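Pheromone cOB1/lipoprotein, YaeC family (Enterococcus faecalis, PDB 4EF1) probably binds methionine as the lipid-anchored substrate-binding component of an ABC-type importer, and its precursor is named as the source of pheromone cOB1. Local coordinates at residues Q59-F64 against A202-V207; G125-K130 against D144-K149; K46-G51 against A206-D211. All coordinates share one frame; numbering follows the deposited sequence. Where two conformers were deposited one is given.

Interaction 1 (Q59-F64 against A202-V207). With MSE (selenomethionine), chain C.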
loop_
_atom_site.group_PDB
_atom_site.type_symbol
_atom_site.label_atom_id
_atom_site.label_comp_id
_atom_site.label_asym_id
_atom_site.label_seq_id
_atom_site.Cartn_x
_atom_site.Cartn_y
_atom_site.Cartn_z
ATOM N N GLN A 59 -2.622 3.617 -4.236
ATOM C CA GLN A 59 -3.398 2.394 -3.919
ATOM C C GLN A 59 -3.026 1.186 -4.748
ATOM O O GLN A 59 -2.566 1.334 -5.885
ATOM C CB GLN A 59 -4.889 2.659 -4.138
ATOM C CG GLN A 59 -5.336 2.882 -5.573
ATOM C CD GLN A 59 -6.706 3.535 -5.731
ATOM O OE1 GLN A 59 -7.665 3.182 -5.035
ATOM N NE2 GLN A 59 -6.800 4.509 -6.669
ATOM N N HIS A 60 -3.308 0.002 -4.190
ATOM C CA HIS A 60 -3.202 -1.268 -4.885
ATOM C C HIS A 60 -4.549 -1.664 -5.468
ATOM O O HIS A 60 -5.548 -1.045 -5.147
ATOM C CB HIS A 60 -2.586 -2.364 -3.988
ATOM C CG HIS A 60 -3.246 -2.553 -2.625
ATOM N ND1 HIS A 60 -4.546 -2.917 -2.484
ATOM C CD2 HIS A 60 -2.697 -2.574 -1.353
ATOM C CE1 HIS A 60 -4.838 -3.072 -1.165
ATOM N NE2 HIS A 60 -3.713 -2.868 -0.468
ATOM N N VAL A 61 -4.570 -2.656 -6.358
ATOM C CA VAL A 61 -5.776 -3.060 -7.104
ATOM C C VAL A 61 -6.944 -3.549 -6.237
ATOM O O VAL A 61 -8.072 -3.156 -6.459
ATOM C CB VAL A 61 -5.478 -4.073 -8.256
ATOM C CG1 VAL A 61 -6.770 -4.587 -8.914
ATOM C CG2 VAL A 61 -4.584 -3.413 -9.325
ATOM N N PRO A 62 -6.674 -4.393 -5.225
ATOM C CA PRO A 62 -7.816 -4.769 -4.379
ATOM C C PRO A 62 -8.492 -3.562 -3.671
ATOM O O PRO A 62 -9.724 -3.494 -3.593
ATOM C CB PRO A 62 -7.195 -5.781 -3.403
ATOM C CG PRO A 62 -6.034 -6.360 -4.133
ATOM C CD PRO A 62 -5.475 -5.209 -4.942
ATOM N N PHE A 63 -7.696 -2.584 -3.224
ATOM C CA PHE A 63 -8.239 -1.397 -2.613
ATOM C C PHE A 63 -9.029 -0.598 -3.679
ATOM O O PHE A 63 -10.128 -0.149 -3.428
ATOM C CB PHE A 63 -7.129 -0.521 -2.030
ATOM C CG PHE A 63 -7.643 0.705 -1.325
ATOM C CD1 PHE A 63 -7.921 1.845 -2.034
ATOM C CD2 PHE A 63 -7.829 0.707 0.050
ATOM C CE1 PHE A 63 -8.416 2.984 -1.398
ATOM C CE2 PHE A 63 -8.314 1.833 0.701
ATOM C CZ PHE A 63 -8.602 2.984 -0.022
ATOM N N PHE A 64 -8.394 -0.411 -4.843
ATOM C CA PHE A 64 -8.989 0.288 -6.002
ATOM C C PHE A 64 -10.384 -0.294 -6.331
ATOM O O PHE A 64 -11.378 0.470 -6.489
ATOM C CB PHE A 64 -8.013 0.170 -7.205
ATOM C CG PHE A 64 -8.530 0.715 -8.508
ATOM C CD1 PHE A 64 -8.441 2.064 -8.793
ATOM C CD2 PHE A 64 -9.062 -0.134 -9.473
ATOM C CE1 PHE A 64 -8.917 2.568 -9.988
ATOM C CE2 PHE A 64 -9.536 0.358 -10.677
ATOM C CZ PHE A 64 -9.472 1.715 -10.938
ATOM N N ALA A 202 0.468 -4.579 -5.727
ATOM C CA ALA A 202 1.252 -3.538 -6.437
ATOM C C ALA A 202 0.447 -2.225 -6.405
ATOM O O ALA A 202 -0.774 -2.222 -6.572
ATOM C CB ALA A 202 1.567 -3.962 -7.897
ATOM N N ASN A 203 1.136 -1.142 -6.130
ATOM C CA ASN A 203 0.548 0.184 -6.123
ATOM C C ASN A 203 0.506 0.701 -7.561
ATOM O O ASN A 203 1.497 0.582 -8.294
ATOM C CB ASN A 203 1.332 1.132 -5.234
ATOM C CG ASN A 203 1.052 0.921 -3.752
ATOM O OD1 ASN A 203 1.089 1.866 -2.948
ATOM N ND2 ASN A 203 0.762 -0.339 -3.380
ATOM N N ILE A 204 -0.608 1.343 -7.923
ATOM C CA ILE A 204 -0.870 1.717 -9.303
ATOM C C ILE A 204 -1.015 3.222 -9.542
ATOM O O ILE A 204 -1.197 4.030 -8.610
ATOM C CB ILE A 204 -2.179 1.054 -9.849
ATOM C CG1 ILE A 204 -3.444 1.597 -9.148
ATOM C CG2 ILE A 204 -2.133 -0.457 -9.805
ATOM C CD1 ILE A 204 -4.726 0.994 -9.680
ATOM N N ILE A 205 -0.971 3.570 -10.824
ATOM C CA ILE A 205 -1.395 4.895 -11.275
ATOM C C ILE A 205 -2.840 4.687 -11.676
ATOM O O ILE A 205 -3.113 3.836 -12.484
ATOM C CB ILE A 205 -0.623 5.412 -12.479
ATOM C CG1 ILE A 205 0.863 5.554 -12.140
ATOM C CG2 ILE A 205 -1.200 6.743 -12.965
ATOM C CD1 ILE A 205 1.148 6.567 -11.052
ATOM N N ALA A 206 -3.741 5.507 -11.147
ATOM C CA ALA A 206 -5.174 5.426 -11.505
ATOM C C ALA A 206 -5.580 6.756 -12.142
ATOM O O ALA A 206 -5.126 7.775 -11.721
ATOM C CB ALA A 206 -6.009 5.138 -10.264
ATOM N N VAL A 207 -6.475 6.709 -13.114
ATOM C CA VAL A 207 -7.004 7.901 -13.803
ATOM C C VAL A 207 -8.484 7.724 -14.037
ATOM O O VAL A 207 -8.996 6.613 -13.881
ATOM C CB VAL A 207 -6.282 8.160 -15.179
ATOM C CG1 VAL A 207 -4.792 8.449 -14.937
ATOM C CG2 VAL A 207 -6.481 7.007 -16.181
HETATM N N MSE C 301 0.901 2.004 -0.079
HETATM C CA MSE C 301 -0.132 1.061 0.509
HETATM C C MSE C 301 0.303 -0.407 0.457
HETATM O O MSE C 301 0.827 -0.856 -0.574
HETATM O OXT MSE C 301 0.058 -1.179 1.423
HETATM C CB MSE C 301 -1.505 1.240 -0.138
HETATM C CG MSE C 301 -2.646 0.448 0.511
HETATM SE SE MSE C 301 -4.240 0.542 -0.563
HETATM C CE MSE C 301 -4.707 2.462 -0.321
HETATM O O HOH W 1 -3.114 5.083 -6.997
HETATM O O HOH W 2 -2.467 -4.156 -7.263
#

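Interaction 2 (G125-K130 against D144-K149)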
loop_
_atom_site.group_PDB
_atom_site.type_symbol
_atom_site.label_atom_id
_atom_site.label_comp_id
_atom_site.label_asym_id
_atom_site.label_seq_id
_atom_site.Cartn_x
_atom_site.Cartn_y
_atom_site.Cartn_z
ATOM N N GLY A 125 2.674 -20.074 10.629
ATOM C CA GLY A 125 2.130 -21.284 11.205
ATOM C C GLY A 125 1.193 -21.064 12.380
ATOM O O GLY A 125 0.865 -22.019 13.078
ATOM N N LEU A 126 0.705 -19.839 12.561
ATOM C CA LEU A 126 -0.210 -19.491 13.715
ATOM C C LEU A 126 -1.686 -19.600 13.404
ATOM O O LEU A 126 -2.475 -19.723 14.318
ATOM C CB LEU A 126 0.058 -18.084 14.214
ATOM C CG LEU A 126 1.463 -17.896 14.836
ATOM C CD1 LEU A 126 1.652 -16.441 15.210
ATOM C CD2 LEU A 126 1.607 -18.841 16.034
ATOM N N ILE A 127 -2.062 -19.487 12.136
ATOM C CA ILE A 127 -3.449 -19.697 11.733
ATOM C C ILE A 127 -3.558 -20.493 10.423
ATOM O O ILE A 127 -2.616 -20.572 9.651
ATOM C CB ILE A 127 -4.240 -18.378 11.529
ATOM C CG1 ILE A 127 -3.731 -17.585 10.305
ATOM C CG2 ILE A 127 -4.353 -17.545 12.840
ATOM C CD1 ILE A 127 -4.600 -16.425 9.870
ATOM N N THR A 128 -4.727 -21.088 10.204
ATOM C CA THR A 128 -5.097 -21.631 8.901
ATOM C C THR A 128 -6.467 -21.024 8.532
ATOM O O THR A 128 -7.181 -20.550 9.417
ATOM C CB THR A 128 -5.168 -23.152 8.911
ATOM O OG1 THR A 128 -6.273 -23.585 9.711
ATOM C CG2 THR A 128 -3.853 -23.738 9.403
ATOM N N LEU A 129 -6.803 -21.010 7.246
ATOM C CA LEU A 129 -8.116 -20.527 6.775
ATOM C C LEU A 129 -8.976 -21.734 6.477
ATOM O O LEU A 129 -8.449 -22.813 6.187
ATOM C CB LEU A 129 -7.948 -19.620 5.548
ATOM C CG LEU A 129 -7.051 -18.416 5.811
ATOM C CD1 LEU A 129 -6.983 -17.414 4.648
ATOM C CD2 LEU A 129 -7.491 -17.704 7.082
ATOM N N LYS A 130 -10.296 -21.585 6.596
ATOM C CA LYS A 130 -11.223 -22.711 6.379
ATOM C C LYS A 130 -11.105 -23.264 4.964
ATOM O O LYS A 130 -10.768 -22.523 4.044
ATOM C CB LYS A 130 -12.690 -22.302 6.611
ATOM C CG LYS A 130 -13.091 -22.078 8.052
ATOM C CD LYS A 130 -14.472 -21.447 8.164
ATOM C CE LYS A 130 -14.725 -20.907 9.554
ATOM N NZ LYS A 130 -15.916 -20.019 9.579
ATOM N N ASP A 144 -9.730 -20.817 10.498
ATOM C CA ASP A 144 -9.991 -22.147 10.990
ATOM C C ASP A 144 -9.083 -22.409 12.216
ATOM O O ASP A 144 -9.549 -22.235 13.344
ATOM C CB ASP A 144 -9.784 -23.157 9.847
ATOM C CG ASP A 144 -9.923 -24.588 10.280
ATOM O OD1 ASP A 144 -10.498 -24.860 11.357
ATOM O OD2 ASP A 144 -9.462 -25.447 9.508
ATOM N N LYS A 145 -7.825 -22.833 12.016
ATOM C CA LYS A 145 -6.899 -22.999 13.145
ATOM C C LYS A 145 -6.433 -21.624 13.590
ATOM O O LYS A 145 -6.159 -20.790 12.751
ATOM C CB LYS A 145 -5.678 -23.883 12.801
ATOM C CG LYS A 145 -5.986 -25.375 12.559
ATOM C CD LYS A 145 -6.145 -26.136 13.866
ATOM C CE LYS A 145 -6.359 -27.625 13.724
ATOM N NZ LYS A 145 -6.628 -28.275 15.048
ATOM N N ASN A 146 -6.371 -21.410 14.909
ATOM C CA ASN A 146 -5.842 -20.178 15.559
ATOM C C ASN A 146 -5.130 -20.670 16.825
ATOM O O ASN A 146 -5.735 -20.728 17.918
ATOM C CB ASN A 146 -6.989 -19.214 15.884
ATOM C CG ASN A 146 -6.496 -17.834 16.289
ATOM O OD1 ASN A 146 -5.303 -17.628 16.568
ATOM N ND2 ASN A 146 -7.398 -16.862 16.279
ATOM N N THR A 147 -3.842 -21.015 16.660
ATOM C CA THR A 147 -3.064 -21.683 17.709
ATOM C C THR A 147 -2.953 -20.844 18.986
ATOM O O THR A 147 -3.111 -21.363 20.087
ATOM C CB THR A 147 -1.677 -22.094 17.180
ATOM O OG1 THR A 147 -1.857 -22.933 16.026
ATOM C CG2 THR A 147 -0.847 -22.811 18.240
ATOM N N LYS A 148 -2.702 -19.551 18.827
ATOM C CA LYS A 148 -2.572 -18.646 19.980
ATOM C C LYS A 148 -3.900 -17.961 20.367
ATOM O O LYS A 148 -3.908 -17.112 21.225
ATOM C CB LYS A 148 -1.466 -17.593 19.698
ATOM C CG LYS A 148 -0.080 -18.171 19.725
ATOM C CD LYS A 148 0.945 -17.076 19.424
ATOM C CE LYS A 148 2.347 -17.544 19.706
ATOM N NZ LYS A 148 2.649 -17.847 21.128
ATOM N N LYS A 149 -5.015 -18.346 19.745
ATOM C CA LYS A 149 -6.317 -17.745 19.989
ATOM C C LYS A 149 -6.243 -16.223 19.911
ATOM O O LYS A 149 -6.764 -15.512 20.751
ATOM C CB LYS A 149 -6.917 -18.234 21.323
ATOM C CG LYS A 149 -7.110 -19.765 21.352
ATOM C CD LYS A 149 -6.880 -20.398 22.721
ATOM C CE LYS A 149 -7.280 -21.880 22.816
ATOM N NZ LYS A 149 -6.532 -22.561 23.921
HETATM O O HOH W 3 1.341 -22.539 15.922
HETATM O O HOH W 4 -2.478 -18.100 16.526
HETATM O O HOH W 5 -6.872 -25.672 8.226
#

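Interaction 3 (K46-G51 against A206-D211)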
loop_
_atom_site.group_PDB
_atom_site.type_symbol
_atom_site.label_atom_id
_atom_site.label_comp_id
_atom_site.label_asym_id
_atom_site.label_seq_id
_atom_site.Cartn_x
_atom_site.Cartn_y
_atom_site.Cartn_z
ATOM N N LYS A 46 -11.314 10.880 -4.081
ATOM C CA LYS A 46 -12.264 11.992 -4.209
ATOM C C LYS A 46 -11.690 13.045 -5.153
ATOM O O LYS A 46 -12.369 13.512 -6.066
ATOM C CB LYS A 46 -12.616 12.641 -2.854
ATOM C CG LYS A 46 -13.470 11.762 -1.931
ATOM C CD LYS A 46 -14.048 12.509 -0.722
ATOM C CE LYS A 46 -14.995 11.624 0.084
ATOM N NZ LYS A 46 -16.183 11.164 -0.692
ATOM N N ALA A 47 -10.435 13.409 -4.936
ATOM C CA ALA A 47 -9.743 14.412 -5.765
ATOM C C ALA A 47 -9.654 14.057 -7.275
ATOM O O ALA A 47 -9.755 14.923 -8.133
ATOM C CB ALA A 47 -8.351 14.696 -5.186
ATOM N N LEU A 48 -9.420 12.773 -7.582
ATOM C CA LEU A 48 -9.368 12.296 -8.955
ATOM C C LEU A 48 -10.735 12.394 -9.609
ATOM O O LEU A 48 -10.864 12.882 -10.726
ATOM C CB LEU A 48 -8.803 10.871 -9.028
ATOM C CG LEU A 48 -8.750 10.178 -10.396
ATOM C CD1 LEU A 48 -7.833 11.006 -11.308
ATOM C CD2 LEU A 48 -8.242 8.748 -10.237
ATOM N N GLU A 49 -11.778 12.009 -8.897
ATOM C CA GLU A 49 -13.120 12.156 -9.454
ATOM C C GLU A 49 -13.492 13.612 -9.694
ATOM O O GLU A 49 -14.105 13.927 -10.714
ATOM C CB GLU A 49 -14.143 11.515 -8.530
ATOM C CG GLU A 49 -15.569 11.664 -9.038
ATOM C CD GLU A 49 -16.574 11.027 -8.122
ATOM O OE1 GLU A 49 -16.624 11.415 -6.935
ATOM O OE2 GLU A 49 -17.327 10.166 -8.603
ATOM N N SER A 50 -13.134 14.493 -8.759
ATOM C CA SER A 50 -13.495 15.904 -8.831
ATOM C C SER A 50 -12.633 16.690 -9.807
ATOM O O SER A 50 -13.019 17.754 -10.208
ATOM C CB SER A 50 -13.423 16.585 -7.452
ATOM O OG SER A 50 -12.069 16.753 -7.036
ATOM N N GLY A 51 -11.499 16.156 -10.214
ATOM C CA GLY A 51 -10.600 16.856 -11.105
ATOM C C GLY A 51 -9.552 17.715 -10.406
ATOM O O GLY A 51 -8.836 18.452 -11.086
ATOM N N ALA A 206 -3.741 5.507 -11.147
ATOM C CA ALA A 206 -5.174 5.426 -11.505
ATOM C C ALA A 206 -5.580 6.756 -12.142
ATOM O O ALA A 206 -5.126 7.775 -11.721
ATOM C CB ALA A 206 -6.009 5.138 -10.264
ATOM N N VAL A 207 -6.475 6.709 -13.114
ATOM C CA VAL A 207 -7.004 7.901 -13.803
ATOM C C VAL A 207 -8.484 7.724 -14.037
ATOM O O VAL A 207 -8.996 6.613 -13.881
ATOM C CB VAL A 207 -6.282 8.160 -15.179
ATOM C CG1 VAL A 207 -4.792 8.449 -14.937
ATOM C CG2 VAL A 207 -6.481 7.007 -16.181
ATOM N N ARG A 208 -9.176 8.803 -14.443
ATOM C CA ARG A 208 -10.583 8.709 -14.810
ATOM C C ARG A 208 -10.657 7.955 -16.136
ATOM O O ARG A 208 -9.725 8.030 -16.969
ATOM C CB ARG A 208 -11.229 10.106 -14.941
ATOM C CG ARG A 208 -11.370 10.876 -13.629
ATOM C CD ARG A 208 -12.160 12.188 -13.771
ATOM N NE ARG A 208 -11.502 13.110 -14.691
ATOM C CZ ARG A 208 -10.409 13.837 -14.432
ATOM N NH1 ARG A 208 -9.857 13.861 -13.239
ATOM N NH2 ARG A 208 -9.916 14.630 -15.360
ATOM N N LYS A 209 -11.761 7.245 -16.348
ATOM C CA LYS A 209 -11.919 6.428 -17.551
ATOM C C LYS A 209 -11.710 7.195 -18.860
ATOM O O LYS A 209 -11.052 6.692 -19.753
ATOM C CB LYS A 209 -13.262 5.681 -17.575
ATOM C CG LYS A 209 -13.437 4.848 -18.857
ATOM C CD LYS A 209 -14.361 3.656 -18.723
ATOM C CE LYS A 209 -14.265 2.756 -19.953
ATOM N NZ LYS A 209 -12.884 2.207 -20.119
ATOM N N GLU A 210 -12.212 8.425 -18.948
ATOM C CA GLU A 210 -12.013 9.234 -20.160
ATOM C C GLU A 210 -10.525 9.509 -20.527
ATOM O O GLU A 210 -10.228 9.852 -21.677
ATOM C CB GLU A 210 -12.800 10.557 -20.078
ATOM C CG GLU A 210 -12.375 11.523 -18.966
ATOM C CD GLU A 210 -13.211 11.425 -17.702
ATOM O OE1 GLU A 210 -13.838 10.370 -17.426
ATOM O OE2 GLU A 210 -13.284 12.450 -16.999
ATOM N N ASP A 211 -9.636 9.428 -19.544
ATOM C CA ASP A 211 -8.200 9.568 -19.735
ATOM C C ASP A 211 -7.407 8.243 -19.829
ATOM O O ASP A 211 -6.166 8.232 -19.693
ATOM C CB ASP A 211 -7.636 10.432 -18.620
ATOM C CG ASP A 211 -8.099 11.888 -18.704
ATOM O OD1 ASP A 211 -8.461 12.354 -19.800
ATOM O OD2 ASP A 211 -8.061 12.568 -17.674
#

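Interaction 1 (Q59-F64 against A202-V207)
Ile-204 lays its CD1 methyl over a face of the Phe-64 ring, 4.3 Å from the centroid and 25° off the normal, a CH-pi contact in which the two side chains cross at about a right angle. Its other branch, CG2, meets Val-61 CG2 at 3.9 Å. Ala-206 CB approaches the same phenyl ring obliquely and also touches the amide of Gln-59, whose NE2 is hydrogen-bonded to Asn-45. The backbones are joined directly by one bond, Ile-204 N to Gln-59 O (2.8 Å, 159° at the hydrogen). Water 1 links Gln-59 N to Ile-204 O; where the chain turns into helix 61-71, water 2 links Val-61 N to Ala-202 O. His-60 caps that helix: its ND1 accepts from Phe-63 N at 3.3 Å. With chi1 at 52°, the imidazole presents a face to the selenomethionine, whose SE sits 3.4 Å above the ring plane over its centre, while CE lies over the Phe-63 ring. From the other segment, the Asn-203 amide grips both polar ends of the amino acid: OD1 accepts from the ligand N, and ND2 donates to the ligand O at 2.9 Å. His-15 and Asp-113 hold Asn-203 OD1 and His-60 NE2 respectively. Ring faces of His-60 and Phe-63 against the selenium and its methyl, with an amide at the amino-acid end, form part of the ligand pocket of this periplasmic-binding-protein fold.

Interaction 2 (G125-K130 against D144-K149)
Strands 127-129 and 144-146 run antiparallel, with their axes 169° apart and 4.5 Å at closest approach, and Ile-127 and Asn-146 form a non-hydrogen-bonded pair. Backbone bonds flank this pair: Thr-147 N to Leu-126 O at 3.0 Å, and Thr-128 N to Lys-145 O. At the other end, Asp-144 and Lys-145 both face Thr-128 in a classic beta bulge. Thr-128 O accepts from Asp-144 N, while its hydroxyl OG1 takes Lys-145 N at 2.9 Å (157° at the hydrogen); a chi1 of 68° swings OG1 to that amide. The Thr-128 and Lys-145 side chains run alongside each other, with Thr-128 CG2 on Lys-145 CB. Water 5 joins OG1 to Asp-144 OD2. Ile-127 CG2 meets Asn-146 OD1 at 3.8 Å. Leu-126 CD2 rests 3.9 Å from Lys-148 CD; the amine of that lysine, NZ, is hydrogen-bonded to Ile-99 O and Gln-97 O. Asn-146 OD1, besides accepting from Leu-150 N, shares water 4 with Leu-126 O and Lys-148 N at the type I turn 146-149. Leu-126 and Ile-127 both pack on helix 114-123, but the links across the strands are mostly hydrogen bonds: a hydroxyl stands in for a carbonyl as acceptor at the bulge, and waters bridge both ends of this surface hairpin.

Interaction 3 (K46-G51 against A206-D211)
Arg-208 reaches from the end of strand 203-208 to the last turn of helix 43-50, where its NH1 donates to Leu-48 O at 2.9 Å. The bond is nearly straight, 159° at the hydrogen, and lies in the carbonyl plane as well as near the guanidinium plane, so the flat group meets the oxygen at its edge. The bend at chi3 (-61°) swings the guanidinium back toward the helix end, so that NH1 meets Leu-48 O and lies beside Gly-51 CA; Arg-208 CD is itself 3.4 Å from Leu-48 O. Leu-48 O accepts a second, weak bond from Gly-51 N, and a further weak bond joins NH1 to Ile-53 O.

The ionic interactions lie within the strand's own continuation. Arg-208 NE bonds Glu-210 OE2 at 3.0 Å; this oxygen is in the guanidinium plane, although NE approaches it from above the carboxylate plane. Asp-211 OD2 is a long 3.6 Å from Arg-208 NH2 and well out of the guanidinium plane, an interaction of charges without an N-H directed at it. Together the three residues form a salt-bridge network.

Van der Waals contact falls to Leu-48, whose CG stands anti to the backbone N. Its apolar partner is Ala-206 CB, 4.2 Å from Leu-48 CD2, which also lies against Ala-206 O, while CD1 packs beside Arg-208 NH1. The Leu-48 and Arg-208 side chains pass antiparallel to one another. The axes of helix 46-50 and strand 206-208 come within 8.3 Å at -32°. Phe-75 of strand 75-83 and Asn-56 of strand 55-60 also touch this leucine. Helix end and strand end are thus tied by a charged donor on a main-chain carbonyl; the two acidic side chains probably steady the guanidinium and offset its charge, while the leucine covers the buried strand beside it.

Overall arrangement
Interactions 1 and 3 share Ala-206 and Val-207 on strand 203-208, and their centres are 13 Å apart. Helix 43-50 and strand 55-60 follow each other in the chain, so both contacts bring an early part of the chain to one late strand, which neighbours strand 55-60 in the six-stranded mixed sheet. Interaction 2, a separate two-stranded hairpin, falls between their halves in sequence; its centre is 30 Å from interaction 1 and 41 Å from interaction 3, on the opposite side of the chain's centre from the latter. Of the two contacts on the sheet, only interaction 1 contributes ligand-pocket residues; interaction 3 ties the far end of the same strand, and the hairpin is peripheral.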